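Local coordinates for protein putative aspartate aminotransferase (PDB 1IUG) that probably transfers amino groups between amino acids such as aspartate and 2-oxo acids, using pyridoxal 5'-phosphate held on a lysine, at residues K38-L43 and E52-T57; F47-E52 and A170-G175; V128-S133 and M160-L165; L137-A142 and P277-P282. One frame throughout, in Å; residues are numbered along the deposited sequence.

Interaction 1 of 4, residues K38-L43 and E52-T57; sequences KARGLL and EVLILT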
# COMPACT_ATOMS: atom_id res chain seq x y z
N LYS A 38 -7.51 -15.97 -8.25
CA LYS A 38 -6.43 -16.90 -8.55
C LYS A 38 -5.33 -16.72 -7.51
O LYS A 38 -4.85 -17.68 -6.91
CB LYS A 38 -5.88 -16.60 -9.95
CG LYS A 38 -5.52 -17.81 -10.80
CD LYS A 38 -4.45 -18.68 -10.16
CE LYS A 38 -4.09 -19.89 -11.02
NZ LYS A 38 -4.83 -19.98 -12.32
N ALA A 39 -4.93 -15.47 -7.27
CA ALA A 39 -3.89 -15.17 -6.29
C ALA A 39 -4.32 -15.61 -4.89
O ALA A 39 -3.53 -16.20 -4.17
CB ALA A 39 -3.57 -13.68 -6.30
N ARG A 40 -5.58 -15.34 -4.54
CA ARG A 40 -6.16 -15.72 -3.25
C ARG A 40 -5.90 -17.22 -3.04
O ARG A 40 -5.34 -17.64 -2.02
CB ARG A 40 -7.69 -15.54 -3.29
CG ARG A 40 -8.32 -14.13 -3.32
CD ARG A 40 -8.05 -13.22 -2.13
NE ARG A 40 -8.44 -13.80 -0.83
CZ ARG A 40 -9.54 -14.51 -0.56
NH1 ARG A 40 -10.45 -14.79 -1.48
NH2 ARG A 40 -9.67 -15.03 0.65
N GLY A 41 -6.31 -18.01 -4.03
CA GLY A 41 -6.16 -19.45 -4.00
C GLY A 41 -4.74 -19.97 -3.91
O GLY A 41 -4.48 -20.95 -3.21
N LEU A 42 -3.83 -19.33 -4.64
CA LEU A 42 -2.43 -19.74 -4.62
C LEU A 42 -1.76 -19.43 -3.27
O LEU A 42 -0.98 -20.24 -2.76
CB LEU A 42 -1.67 -19.08 -5.77
CG LEU A 42 -2.10 -19.55 -7.17
CD1 LEU A 42 -1.43 -18.70 -8.23
CD2 LEU A 42 -1.76 -21.03 -7.36
N LEU A 43 -2.07 -18.28 -2.69
CA LEU A 43 -1.51 -17.89 -1.40
C LEU A 43 -2.04 -18.83 -0.32
O LEU A 43 -1.39 -19.09 0.69
CB LEU A 43 -1.89 -16.44 -1.08
CG LEU A 43 -1.08 -15.39 -1.86
CD1 LEU A 43 -1.81 -14.06 -1.90
CD2 LEU A 43 0.29 -15.25 -1.23
N GLU A 52 -8.61 -18.45 4.94
CA GLU A 52 -8.57 -17.44 3.89
C GLU A 52 -7.34 -16.55 3.99
O GLU A 52 -6.82 -16.30 5.07
CB GLU A 52 -9.81 -16.54 3.98
CG GLU A 52 -11.15 -17.26 3.91
CD GLU A 52 -11.49 -17.80 2.53
OE1 GLU A 52 -10.88 -17.37 1.53
OE2 GLU A 52 -12.39 -18.66 2.45
N VAL A 53 -6.87 -16.09 2.83
CA VAL A 53 -5.73 -15.19 2.79
C VAL A 53 -6.22 -13.88 2.18
O VAL A 53 -6.86 -13.88 1.12
CB VAL A 53 -4.57 -15.76 1.93
CG1 VAL A 53 -3.37 -14.82 2.02
CG2 VAL A 53 -4.19 -17.15 2.42
N LEU A 54 -6.00 -12.79 2.89
CA LEU A 54 -6.42 -11.47 2.42
C LEU A 54 -5.23 -10.69 1.86
O LEU A 54 -4.14 -10.70 2.44
CB LEU A 54 -7.08 -10.69 3.56
CG LEU A 54 -8.37 -11.32 4.11
CD1 LEU A 54 -8.86 -10.54 5.31
CD2 LEU A 54 -9.43 -11.36 3.01
N ILE A 55 -5.44 -10.06 0.71
CA ILE A 55 -4.42 -9.25 0.05
C ILE A 55 -4.64 -7.78 0.39
O ILE A 55 -5.70 -7.22 0.09
CB ILE A 55 -4.48 -9.42 -1.47
CG1 ILE A 55 -4.29 -10.90 -1.85
CG2 ILE A 55 -3.43 -8.54 -2.15
CD1 ILE A 55 -4.32 -11.16 -3.33
N LEU A 56 -3.65 -7.17 1.03
CA LEU A 56 -3.73 -5.77 1.43
C LEU A 56 -2.71 -4.94 0.66
O LEU A 56 -1.59 -5.38 0.43
CB LEU A 56 -3.47 -5.62 2.93
CG LEU A 56 -4.31 -6.46 3.90
CD1 LEU A 56 -3.90 -6.13 5.31
CD2 LEU A 56 -5.80 -6.21 3.71
N THR A 57 -3.11 -3.73 0.28
CA THR A 57 -2.22 -2.84 -0.44
C THR A 57 -1.46 -2.01 0.58
O THR A 57 -2.01 -1.12 1.22
CB THR A 57 -3.00 -1.97 -1.44
OG1 THR A 57 -3.61 -2.82 -2.43
CG2 THR A 57 -2.07 -0.98 -2.15
O HOH W 1 -7.40 -17.28 0.20
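Leu43 and Ile55 meet at the tightly packed, apolar side of this helix-on-strand contact. Their side chains cross at about a right angle, with Leu43 CD1 4.0 Å from Ile55 CG1. Val53 CG1 presses on Leu43 CB at 3.8 Å, while Ile55 CD1 reaches Ala39 CB. All four residues are buried, and helix 233-246 (Val236) backs Ala39. Strand 52-57 is the outermost strand, within the chain, of the seven-stranded mixed sheet of a fold type I pyridoxal-phosphate enzyme, and helix 30-47 covers it, the short axes being 7.7 Å apart at 128°. The other side is polar, running out to the partly exposed Glu52. Here the Arg40 chain folds back through chi2 -62° and chi3 -56°, which turns the guanidinium edge to the strand. NE donates to Val53 O nearly in line with the carbonyl, at 2.5 Å, a doubtfully short length, and NH2 adds a weak second bond to that oxygen. NH2 also forms a salt bridge with Glu52 OE1 at 2.8 Å, entering on the anti side of the carboxylate. Replacing Arg40 by a leucine would probably leave Val53 O without its side-chain donors and the Glu52 carboxylate without this positive mate. Above one guanidinium face, off toward its rim, a water accepts from Val53 N at 2.9 Å and donates weakly to Arg40 O.

Interaction 2 of 4, residues F47-E52 and A170-G175; sequences FRTEGE and ALEAMG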
# COMPACT_ATOMS: atom_id res chain seq x y z
N PHE A 47 0.39 -20.86 2.08
CA PHE A 47 0.31 -20.78 3.53
C PHE A 47 -0.07 -22.10 4.21
O PHE A 47 0.07 -22.24 5.43
CB PHE A 47 -0.68 -19.70 3.96
CG PHE A 47 -0.07 -18.33 4.10
CD1 PHE A 47 -0.36 -17.32 3.19
CD2 PHE A 47 0.77 -18.04 5.18
CE1 PHE A 47 0.17 -16.05 3.34
CE2 PHE A 47 1.30 -16.77 5.34
CZ PHE A 47 1.00 -15.77 4.43
N ARG A 48 -0.58 -23.06 3.43
CA ARG A 48 -0.98 -24.36 3.96
C ARG A 48 -2.10 -24.16 4.96
O ARG A 48 -1.94 -24.42 6.16
CB ARG A 48 0.19 -25.05 4.67
CG ARG A 48 1.40 -25.40 3.83
CD ARG A 48 1.09 -26.35 2.71
NE ARG A 48 2.32 -26.86 2.10
CZ ARG A 48 3.22 -27.62 2.72
NH1 ARG A 48 3.05 -27.98 3.99
NH2 ARG A 48 4.31 -28.03 2.07
N THR A 49 -3.23 -23.64 4.49
CA THR A 49 -4.36 -23.40 5.37
C THR A 49 -5.68 -23.71 4.68
O THR A 49 -5.77 -23.70 3.45
CB THR A 49 -4.39 -21.94 5.91
OG1 THR A 49 -5.51 -21.77 6.79
CG2 THR A 49 -4.51 -20.93 4.78
N GLU A 50 -6.69 -24.02 5.48
CA GLU A 50 -8.02 -24.30 4.96
C GLU A 50 -8.80 -23.00 5.09
O GLU A 50 -9.96 -22.91 4.68
CB GLU A 50 -8.68 -25.40 5.80
CG GLU A 50 -9.72 -26.22 5.05
CD GLU A 50 -9.12 -27.05 3.93
OE1 GLU A 50 -8.20 -27.85 4.21
OE2 GLU A 50 -9.56 -26.90 2.77
N GLY A 51 -8.15 -21.98 5.66
CA GLY A 51 -8.76 -20.68 5.86
C GLY A 51 -8.71 -19.75 4.67
O GLY A 51 -8.74 -20.19 3.52
N GLU A 52 -8.61 -18.45 4.94
CA GLU A 52 -8.57 -17.44 3.89
C GLU A 52 -7.34 -16.55 3.99
O GLU A 52 -6.82 -16.30 5.07
CB GLU A 52 -9.81 -16.54 3.98
CG GLU A 52 -11.15 -17.26 3.91
CD GLU A 52 -11.49 -17.80 2.53
OE1 GLU A 52 -10.88 -17.37 1.53
OE2 GLU A 52 -12.39 -18.66 2.45
N ALA A 170 3.11 -23.38 7.61
CA ALA A 170 1.75 -23.89 7.67
C ALA A 170 1.04 -23.11 8.76
O ALA A 170 1.69 -22.51 9.62
CB ALA A 170 1.73 -25.37 7.99
N LEU A 171 -0.29 -23.07 8.70
CA LEU A 171 -1.04 -22.37 9.73
C LEU A 171 -1.50 -23.33 10.82
O LEU A 171 -0.74 -23.64 11.74
CB LEU A 171 -2.22 -21.60 9.13
CG LEU A 171 -2.10 -20.08 9.23
CD1 LEU A 171 -0.80 -19.62 8.61
CD2 LEU A 171 -3.28 -19.43 8.54
N GLU A 172 -2.72 -23.85 10.69
CA GLU A 172 -3.27 -24.77 11.68
C GLU A 172 -2.41 -26.01 11.94
O GLU A 172 -2.33 -26.48 13.08
CB GLU A 172 -4.72 -25.16 11.36
CG GLU A 172 -5.00 -25.65 9.93
CD GLU A 172 -5.45 -24.53 8.98
OE1 GLU A 172 -6.34 -24.79 8.15
OE2 GLU A 172 -4.91 -23.41 9.06
N ALA A 173 -1.73 -26.50 10.91
CA ALA A 173 -0.88 -27.68 11.06
C ALA A 173 0.31 -27.41 11.99
O ALA A 173 0.89 -28.34 12.55
CB ALA A 173 -0.39 -28.16 9.71
N MET A 174 0.69 -26.14 12.13
CA MET A 174 1.79 -25.76 13.02
C MET A 174 1.27 -25.12 14.30
O MET A 174 2.06 -24.63 15.12
CB MET A 174 2.77 -24.81 12.32
CG MET A 174 3.50 -25.40 11.12
SD MET A 174 5.03 -24.51 10.69
CE MET A 174 4.52 -22.84 10.80
N GLY A 175 -0.05 -25.13 14.48
CA GLY A 175 -0.65 -24.54 15.66
C GLY A 175 -0.81 -23.03 15.56
O GLY A 175 -1.17 -22.37 16.54
O HOH W 2 -2.27 -26.24 8.03
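Thr49 OG1 is gripped twice: it donates to Glu172 OE2 at 2.9 Å and accepts from Gly51 N, also at 2.9 Å, the latter bond closing an ST turn. OG1 lies opposite the Thr49 backbone N (chi1 -179°), which carries it across to the glutamate and leaves it within reach of the amide two residues on. On the Glu172 side, OE2 uses its syn lone pair, while OE1 accepts from Glu50 N at 2.8 Å. That second donor also comes from the syn side, though somewhat out of the carboxylate plane. Held at both oxygens, the carboxylate has little freedom to rotate. Glu50 OE1 stays 5.3 Å from Glu172 OE1, and this like charge may slightly disfavour a second negative charge here. Nearer the helix end, Arg48 O takes a weak but almost straight bond from Leu171 N and a hydrogen from a water that in turn accepts from Ala173 N. Phe47 O meets the CA-H of Ala170, and Arg48 CB rests 3.7 Å from Ala170 CB. Leu171 supplies the apolar packing: CD1 lies 4.1 Å from Phe47 CD2, and CD2 packs beside Thr49. Arg48, the first residue beyond helix 30-47 to leave helical angles, has positive phi (62°), and the turn it starts leads into strand 52-57, outermost of its sheet within this chain. Its partner is the loop holding the 3-10 segment 172-174, so the contact joins two connections of the large domain of the fold type I aminotransferase architecture.

Interaction 3 of 4, residues V128-S133 and M160-L165; sequences VHSETS and MVTSLL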
# COMPACT_ATOMS: atom_id res chain seq x y z
N VAL A 128 7.62 -14.15 15.73
CA VAL A 128 8.26 -13.84 14.45
C VAL A 128 8.97 -15.14 14.06
O VAL A 128 9.89 -15.59 14.75
CB VAL A 128 9.26 -12.67 14.57
CG1 VAL A 128 10.02 -12.50 13.26
CG2 VAL A 128 8.52 -11.39 14.88
N HIS A 129 8.48 -15.77 12.99
CA HIS A 129 9.03 -17.03 12.51
C HIS A 129 10.50 -16.89 12.11
O HIS A 129 11.37 -17.59 12.64
CB HIS A 129 8.20 -17.54 11.33
CG HIS A 129 8.43 -18.98 11.00
ND1 HIS A 129 9.28 -19.78 11.74
CD2 HIS A 129 7.92 -19.77 10.03
CE1 HIS A 129 9.29 -20.99 11.23
NE2 HIS A 129 8.47 -21.01 10.19
N SER A 130 10.78 -15.97 11.19
CA SER A 130 12.13 -15.71 10.74
C SER A 130 12.48 -14.27 11.09
O SER A 130 11.94 -13.33 10.50
CB SER A 130 12.23 -15.95 9.23
OG SER A 130 13.49 -15.55 8.73
N GLU A 131 13.32 -14.10 12.12
CA GLU A 131 13.74 -12.78 12.57
C GLU A 131 14.87 -12.33 11.65
O GLU A 131 16.05 -12.58 11.90
CB GLU A 131 14.20 -12.85 14.04
CG GLU A 131 14.67 -11.52 14.64
CD GLU A 131 13.67 -10.39 14.47
OE1 GLU A 131 12.70 -10.31 15.25
OE2 GLU A 131 13.85 -9.56 13.55
N THR A 132 14.48 -11.67 10.57
CA THR A 132 15.40 -11.20 9.54
C THR A 132 16.59 -10.36 10.03
O THR A 132 17.68 -10.43 9.46
CB THR A 132 14.65 -10.42 8.45
OG1 THR A 132 13.40 -11.07 8.20
CG2 THR A 132 15.46 -10.40 7.17
N SER A 133 16.37 -9.58 11.09
CA SER A 133 17.41 -8.73 11.65
C SER A 133 18.57 -9.52 12.25
O SER A 133 19.71 -9.05 12.26
CB SER A 133 16.83 -7.80 12.71
OG SER A 133 16.38 -8.51 13.85
N MET A 160 5.41 -14.21 9.23
CA MET A 160 6.05 -15.15 8.32
C MET A 160 6.54 -14.41 7.07
O MET A 160 6.60 -14.98 5.98
CB MET A 160 5.08 -16.26 7.91
CG MET A 160 4.71 -17.24 9.02
SD MET A 160 3.52 -18.47 8.42
CE MET A 160 3.27 -19.46 9.84
N VAL A 161 6.91 -13.14 7.25
CA VAL A 161 7.37 -12.32 6.13
C VAL A 161 8.58 -12.88 5.42
O VAL A 161 8.64 -12.82 4.19
CB VAL A 161 7.60 -10.84 6.54
CG1 VAL A 161 8.13 -10.06 5.36
CG2 VAL A 161 6.29 -10.21 7.00
N THR A 162 9.55 -13.41 6.17
CA THR A 162 10.73 -14.01 5.54
C THR A 162 10.82 -15.53 5.68
O THR A 162 11.91 -16.10 5.64
CB THR A 162 12.07 -13.36 5.99
OG1 THR A 162 12.19 -13.40 7.41
CG2 THR A 162 12.17 -11.94 5.49
N SER A 163 9.67 -16.17 5.91
CA SER A 163 9.63 -17.63 5.99
C SER A 163 8.76 -18.17 4.85
O SER A 163 9.00 -19.26 4.34
CB SER A 163 9.13 -18.12 7.35
OG SER A 163 7.81 -17.67 7.63
N LEU A 164 7.78 -17.38 4.41
CA LEU A 164 6.89 -17.78 3.32
C LEU A 164 7.70 -17.92 2.02
O LEU A 164 8.32 -16.96 1.57
CB LEU A 164 5.77 -16.76 3.11
CG LEU A 164 4.75 -17.11 2.02
CD1 LEU A 164 3.91 -18.30 2.45
CD2 LEU A 164 3.85 -15.92 1.72
N LEU A 165 7.68 -19.13 1.45
CA LEU A 165 8.39 -19.45 0.20
C LEU A 165 9.92 -19.46 0.36
O LEU A 165 10.66 -19.47 -0.63
CB LEU A 165 7.99 -18.49 -0.93
CG LEU A 165 7.42 -19.17 -2.18
CD1 LEU A 165 6.07 -19.80 -1.85
CD2 LEU A 165 7.27 -18.17 -3.30
O HOH W 3 9.46 -13.92 9.33
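Thr162 OG1 forms two hydroxyl bonds across the contact, to Thr132 OG1 at 2.7 Å and to Ser130 OG at 2.8 Å. With chi1 at 55° the oxygen sits between its own backbone N and carbonyl carbon, facing both partners, while Thr162 CG2 lies 3.1 Å from Thr132 OG1. Ser130 OG, opposite the backbone N, also bonds to Ser281 OG. Thr132 takes a different rotation, chi1 -39°: its hydroxyl lies beside the backbone N and additionally bonds O3 of the pyridoxal phosphate carried by Lys185. This is consistent with Thr162 acting from the second shell to position the Thr132 hydroxyl. In the rest of the contact His129 CD2 comes 3.2 Å from Ser163 OG, an oblique approach to the ring, and Met160 CG lies near the ring's edge, 4.2 Å from His129 CB. Ser163 OG, with chi1 61°, turns back to bond weakly to Met160 O. A water accepts from Ser130 N and Thr162 N, joining the two backbones. The segments lie at the C-terminal ends of the neighbouring parallel strands 124-128 and 155-159; helix 140-150 packs on His129 and Met160 through Leu140, strand 178-182 touches Met160, and helix 85-96 borders Thr132.

Interaction 4 of 4, residues L137-A142 and P277-P282; sequences LADLPA and PKRFSP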
# COMPACT_ATOMS: atom_id res chain seq x y z
N LEU A 137 15.72 -18.37 13.41
CA LEU A 137 14.50 -19.08 13.07
C LEU A 137 13.89 -19.66 14.34
O LEU A 137 14.50 -20.50 15.00
CB LEU A 137 14.81 -20.22 12.09
CG LEU A 137 13.61 -20.99 11.53
CD1 LEU A 137 12.79 -20.07 10.65
CD2 LEU A 137 14.10 -22.20 10.73
N ALA A 138 12.69 -19.21 14.69
CA ALA A 138 12.02 -19.70 15.89
C ALA A 138 11.34 -21.04 15.61
O ALA A 138 10.92 -21.31 14.48
CB ALA A 138 10.99 -18.68 16.37
N ASP A 139 11.25 -21.87 16.64
CA ASP A 139 10.60 -23.18 16.53
C ASP A 139 9.10 -22.97 16.73
O ASP A 139 8.56 -23.25 17.80
CB ASP A 139 11.15 -24.14 17.60
CG ASP A 139 10.83 -25.60 17.31
OD1 ASP A 139 9.91 -25.89 16.51
OD2 ASP A 139 11.51 -26.47 17.89
N LEU A 140 8.46 -22.48 15.68
CA LEU A 140 7.04 -22.17 15.69
C LEU A 140 6.07 -23.23 16.22
O LEU A 140 5.28 -22.94 17.12
CB LEU A 140 6.60 -21.72 14.28
CG LEU A 140 5.75 -20.45 14.17
CD1 LEU A 140 6.44 -19.30 14.87
CD2 LEU A 140 5.54 -20.13 12.71
N PRO A 141 6.12 -24.47 15.69
CA PRO A 141 5.21 -25.52 16.16
C PRO A 141 5.34 -25.81 17.66
O PRO A 141 4.34 -25.94 18.35
CB PRO A 141 5.63 -26.74 15.33
CG PRO A 141 6.19 -26.13 14.09
CD PRO A 141 7.01 -25.00 14.63
N ALA A 142 6.58 -25.89 18.13
CA ALA A 142 6.86 -26.17 19.54
C ALA A 142 6.42 -25.03 20.45
O ALA A 142 5.91 -25.26 21.55
CB ALA A 142 8.34 -26.47 19.74
N PRO A 277 23.00 -16.02 14.77
CA PRO A 277 21.98 -16.88 15.37
C PRO A 277 22.43 -18.31 15.72
O PRO A 277 23.48 -18.77 15.28
CB PRO A 277 20.91 -16.91 14.29
CG PRO A 277 21.74 -16.97 13.04
CD PRO A 277 22.84 -15.96 13.30
N LYS A 278 21.62 -18.98 16.53
CA LYS A 278 21.86 -20.37 16.94
C LYS A 278 21.05 -21.24 15.98
O LYS A 278 21.49 -22.30 15.56
CB LYS A 278 21.36 -20.62 18.37
CG LYS A 278 21.91 -19.69 19.44
CD LYS A 278 23.43 -19.77 19.55
CE LYS A 278 23.99 -18.83 20.63
NZ LYS A 278 22.95 -18.05 21.35
N ARG A 279 19.83 -20.78 15.71
CA ARG A 279 18.90 -21.44 14.79
C ARG A 279 18.97 -20.64 13.50
O ARG A 279 18.72 -19.43 13.50
CB ARG A 279 17.49 -21.37 15.37
CG ARG A 279 17.10 -22.53 16.27
CD ARG A 279 17.15 -23.85 15.54
NE ARG A 279 16.05 -24.73 15.93
CZ ARG A 279 14.79 -24.58 15.53
NH1 ARG A 279 14.45 -23.59 14.72
NH2 ARG A 279 13.87 -25.45 15.93
N PHE A 280 19.27 -21.32 12.41
CA PHE A 280 19.42 -20.64 11.13
C PHE A 280 18.21 -20.59 10.21
O PHE A 280 17.60 -21.62 9.89
CB PHE A 280 20.62 -21.22 10.37
CG PHE A 280 21.89 -21.22 11.17
CD1 PHE A 280 22.14 -22.22 12.11
CD2 PHE A 280 22.81 -20.19 11.02
CE1 PHE A 280 23.30 -22.20 12.88
CE2 PHE A 280 23.98 -20.16 11.78
CZ PHE A 280 24.22 -21.16 12.72
N SER A 281 17.85 -19.38 9.82
CA SER A 281 16.75 -19.14 8.89
C SER A 281 17.38 -19.11 7.50
O SER A 281 18.46 -18.54 7.32
CB SER A 281 16.09 -17.79 9.17
OG SER A 281 15.18 -17.45 8.14
N PRO A 282 16.73 -19.72 6.51
CA PRO A 282 17.26 -19.74 5.14
C PRO A 282 17.13 -18.39 4.42
O PRO A 282 17.59 -18.23 3.30
CB PRO A 282 16.39 -20.80 4.44
CG PRO A 282 15.73 -21.56 5.58
CD PRO A 282 15.49 -20.50 6.60
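The Arg279 guanidinium is met obliquely, neither squarely on a face nor at an edge, by Asp139 OD2 and by Leu137 O; the carboxylate and guanidinium planes are 44° apart. Asp139 OD2 and Arg279 NH2 form a salt bridge of 3.2 Å. Asp139 holds the N-cap position of helix 140-150 and is the centre of an inverse gamma turn. The charge pair therefore ties the start of a large-domain helix to the 277-282 loop between strands 274-275 and 285-288 of the five-stranded sheet, which in this fold type I enzyme belongs to the C-terminal small domain. Arg279 reaches Asp139 by bending at chi2 (-61°) and chi3, so that its chain passes along the Leu137 carbonyl: CB and NH1 each come 3.1 Å from Leu137 O. Were Arg279 replaced by a serine, Asp139 would probably lose its counter-charge across the contact, and a gap would be likely to open beside the Leu137 carbonyl. Leu137 has the largest area buried here, packing on the loop backbone. With CG opposite its backbone N, it sends CD2 to 3.6 Å from Phe280 O, while its CB lies 4.0 Å from Ser281 CB. Phe280 has its CB directed away from this contact, and its ring makes an edge-to-face stack with Tyr265. Ser281 OG, paired with Ser130 OG, also holds the loop to strand 130-131, the antiparallel partner of 136-137. One backbone hydrogen bond joins the two segments: Leu137 N donates to Arg279 O at 3.2 Å, standing 58° above the carbonyl plane.

How the interactions relate
From the N terminus, interaction 1 closes first, folding helix 30-47 back on strand 52-57 with eight residues between, the first four still helical. Interaction 2 starts among these, crosses interaction 1 along the chain, shares Glu52 with it, and closes only at 170-175, joining the helix-to-strand turn to the connection before strand 178-182. Interaction 3 opens and closes within the span of interaction 2, bringing together the ends of strands 124-128 and 155-159. Interaction 4 opens between the two halves of interaction 3 and closes at 277-282, thus crossing interactions 2 and 3 and carrying the chain over to the C-terminal sheet. Interactions 1 and 4 lie on opposite sides of the chain's centre, about 26 Å apart between centres.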